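Geranyltranstransferase (IspA) (Helicobacter pylori, PDB 3LLW) probably acts as a magnesium-dependent prenyltransferase of the FPP/GGPP synthase family, joining isoprenoid diphosphates in terpenoid biosynthesis. Local coordinates at residues P53-A58 with N294-T299. Sequence-based numbering, arbitrary orientation.
Sequences PKLFLA and NALLNT
Leu296 carries nearly the whole contact through one methyl group, its CD1, which rests against Lys54, Leu55 and Ala58 of the facing helix. Leu296 CD1 meets Leu55 CD2 at 3.9 Å, the two leucine side chains crossing at about a right angle, and lies 4.2 Å from Ala58 CB. Beneath the methyl is backbone: Leu296 CD1 comes to 3.8 Å from Lys54 O, a plain van der Waals approach. Each residue type fits its place. The long branched leucine spans the space between two segments whose axes approach to 10.8 Å, and the short side chain of Ala58 adds an apolar contact without reaching far across. In Leu55, chi1 (-73°) sets CG beside the backbone N and anti to the carbonyl carbon, and chi2 (160°) then helps place CD2 against that methyl. Lys54 contributes its CB at 4.3 Å from Leu296 CD1, while the rest of its chain runs away from residues 294-299, taking the amine off the apolar patch.

Segments 53-58 and 294-299, parts of helices 51-63 and 287-301, run nearly antiparallel, their axes at 156°, and belong to the all-helical fold of the polyprenyl synthetases; this contact brings the C-terminal helix against an early helix of the bundle, away from the magnesium-binding aspartates Asp94 and Asp100.

Further out, helix 6-23 closes one flank: Tyr11 packs on both Ala58 and Leu296, and its hydroxyl hydrogen-bonds Lys54 O. Asn292, earlier in helix 287-301, hydrogen-bonds Ala58 O through ND2, joining the same two helices, while Met222 of helix 209-236 touches both Leu55 and Leu297. Within helix 287-301, Thr299 OG1 folds back to donate to Ala295 O at 2.8 Å, and Thr299 N reaches the same oxygen from the opposite face of the carbonyl plane.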
# COMPACT_ATOMS: atom_id res chain seq x y z
N PRO A 53 -3.06 -11.68 -13.26
CA PRO A 53 -1.77 -11.89 -13.90
C PRO A 53 -1.85 -12.46 -15.32
O PRO A 53 -1.07 -12.05 -16.18
CB PRO A 53 -1.06 -12.88 -12.97
CG PRO A 53 -1.72 -12.70 -11.66
CD PRO A 53 -3.14 -12.41 -11.97
N LYS A 54 -2.79 -13.37 -15.58
CA LYS A 54 -3.00 -13.84 -16.96
C LYS A 54 -3.35 -12.72 -17.94
O LYS A 54 -2.88 -12.73 -19.08
CB LYS A 54 -4.04 -14.95 -17.02
CG LYS A 54 -3.53 -16.28 -16.54
CD LYS A 54 -4.65 -17.27 -16.32
CE LYS A 54 -4.11 -18.52 -15.63
NZ LYS A 54 -5.08 -19.63 -15.63
N LEU A 55 -4.17 -11.76 -17.51
CA LEU A 55 -4.49 -10.60 -18.35
C LEU A 55 -3.26 -9.75 -18.62
O LEU A 55 -3.06 -9.28 -19.73
CB LEU A 55 -5.55 -9.72 -17.69
CG LEU A 55 -6.99 -10.21 -17.65
CD1 LEU A 55 -7.73 -9.45 -16.55
CD2 LEU A 55 -7.64 -9.99 -19.01
N PHE A 56 -2.45 -9.55 -17.57
CA PHE A 56 -1.19 -8.81 -17.65
C PHE A 56 -0.27 -9.46 -18.66
O PHE A 56 0.28 -8.79 -19.56
CB PHE A 56 -0.51 -8.77 -16.26
CG PHE A 56 0.90 -8.22 -16.29
CD1 PHE A 56 1.99 -9.04 -16.07
CD2 PHE A 56 1.13 -6.86 -16.56
CE1 PHE A 56 3.29 -8.53 -16.10
CE2 PHE A 56 2.43 -6.35 -16.59
CZ PHE A 56 3.51 -7.18 -16.39
N LEU A 57 -0.10 -10.77 -18.50
CA LEU A 57 0.77 -11.55 -19.37
C LEU A 57 0.24 -11.72 -20.80
O LEU A 57 1.03 -11.83 -21.72
CB LEU A 57 1.09 -12.91 -18.74
CG LEU A 57 1.99 -12.88 -17.52
CD1 LEU A 57 1.94 -14.24 -16.79
CD2 LEU A 57 3.41 -12.52 -17.93
N ALA A 58 -1.07 -11.69 -20.97
CA ALA A 58 -1.67 -11.74 -22.30
C ALA A 58 -1.21 -10.57 -23.16
O ALA A 58 -0.87 -10.77 -24.31
CB ALA A 58 -3.18 -11.75 -22.22
N ASN A 294 -8.42 -12.79 -27.12
CA ASN A 294 -9.52 -13.61 -27.61
C ASN A 294 -9.56 -14.98 -26.94
O ASN A 294 -10.63 -15.43 -26.51
CB ASN A 294 -9.43 -13.74 -29.14
CG ASN A 294 -10.60 -14.50 -29.75
OD1 ASN A 294 -10.42 -15.61 -30.24
ND2 ASN A 294 -11.79 -13.90 -29.74
N ALA A 295 -8.39 -15.61 -26.83
CA ALA A 295 -8.28 -16.95 -26.25
C ALA A 295 -8.65 -16.96 -24.78
O ALA A 295 -9.39 -17.85 -24.33
CB ALA A 295 -6.89 -17.49 -26.42
N LEU A 296 -8.16 -15.96 -24.05
CA LEU A 296 -8.40 -15.84 -22.62
C LEU A 296 -9.88 -15.65 -22.33
O LEU A 296 -10.44 -16.32 -21.45
CB LEU A 296 -7.61 -14.66 -22.05
CG LEU A 296 -6.78 -14.83 -20.78
CD1 LEU A 296 -6.44 -13.45 -20.22
CD2 LEU A 296 -7.43 -15.72 -19.70
N LEU A 297 -10.52 -14.77 -23.10
CA LEU A 297 -11.94 -14.47 -22.94
C LEU A 297 -12.85 -15.65 -23.28
O LEU A 297 -13.86 -15.84 -22.62
CB LEU A 297 -12.35 -13.26 -23.77
CG LEU A 297 -11.65 -11.92 -23.54
CD1 LEU A 297 -12.42 -10.87 -24.27
CD2 LEU A 297 -11.52 -11.55 -22.06
N ASN A 298 -12.48 -16.42 -24.30
CA ASN A 298 -13.27 -17.60 -24.69
C ASN A 298 -13.23 -18.67 -23.61
O ASN A 298 -14.21 -19.38 -23.39
CB ASN A 298 -12.83 -18.16 -26.05
CG ASN A 298 -13.37 -17.34 -27.23
OD1 ASN A 298 -14.57 -17.09 -27.34
ND2 ASN A 298 -12.46 -16.93 -28.11
N THR A 299 -12.09 -18.77 -22.92
CA THR A 299 -11.98 -19.65 -21.77
C THR A 299 -12.90 -19.15 -20.64
O THR A 299 -13.59 -19.95 -20.01
CB THR A 299 -10.52 -19.75 -21.27
OG1 THR A 299 -9.64 -19.87 -22.40
CG2 THR A 299 -10.34 -20.97 -20.37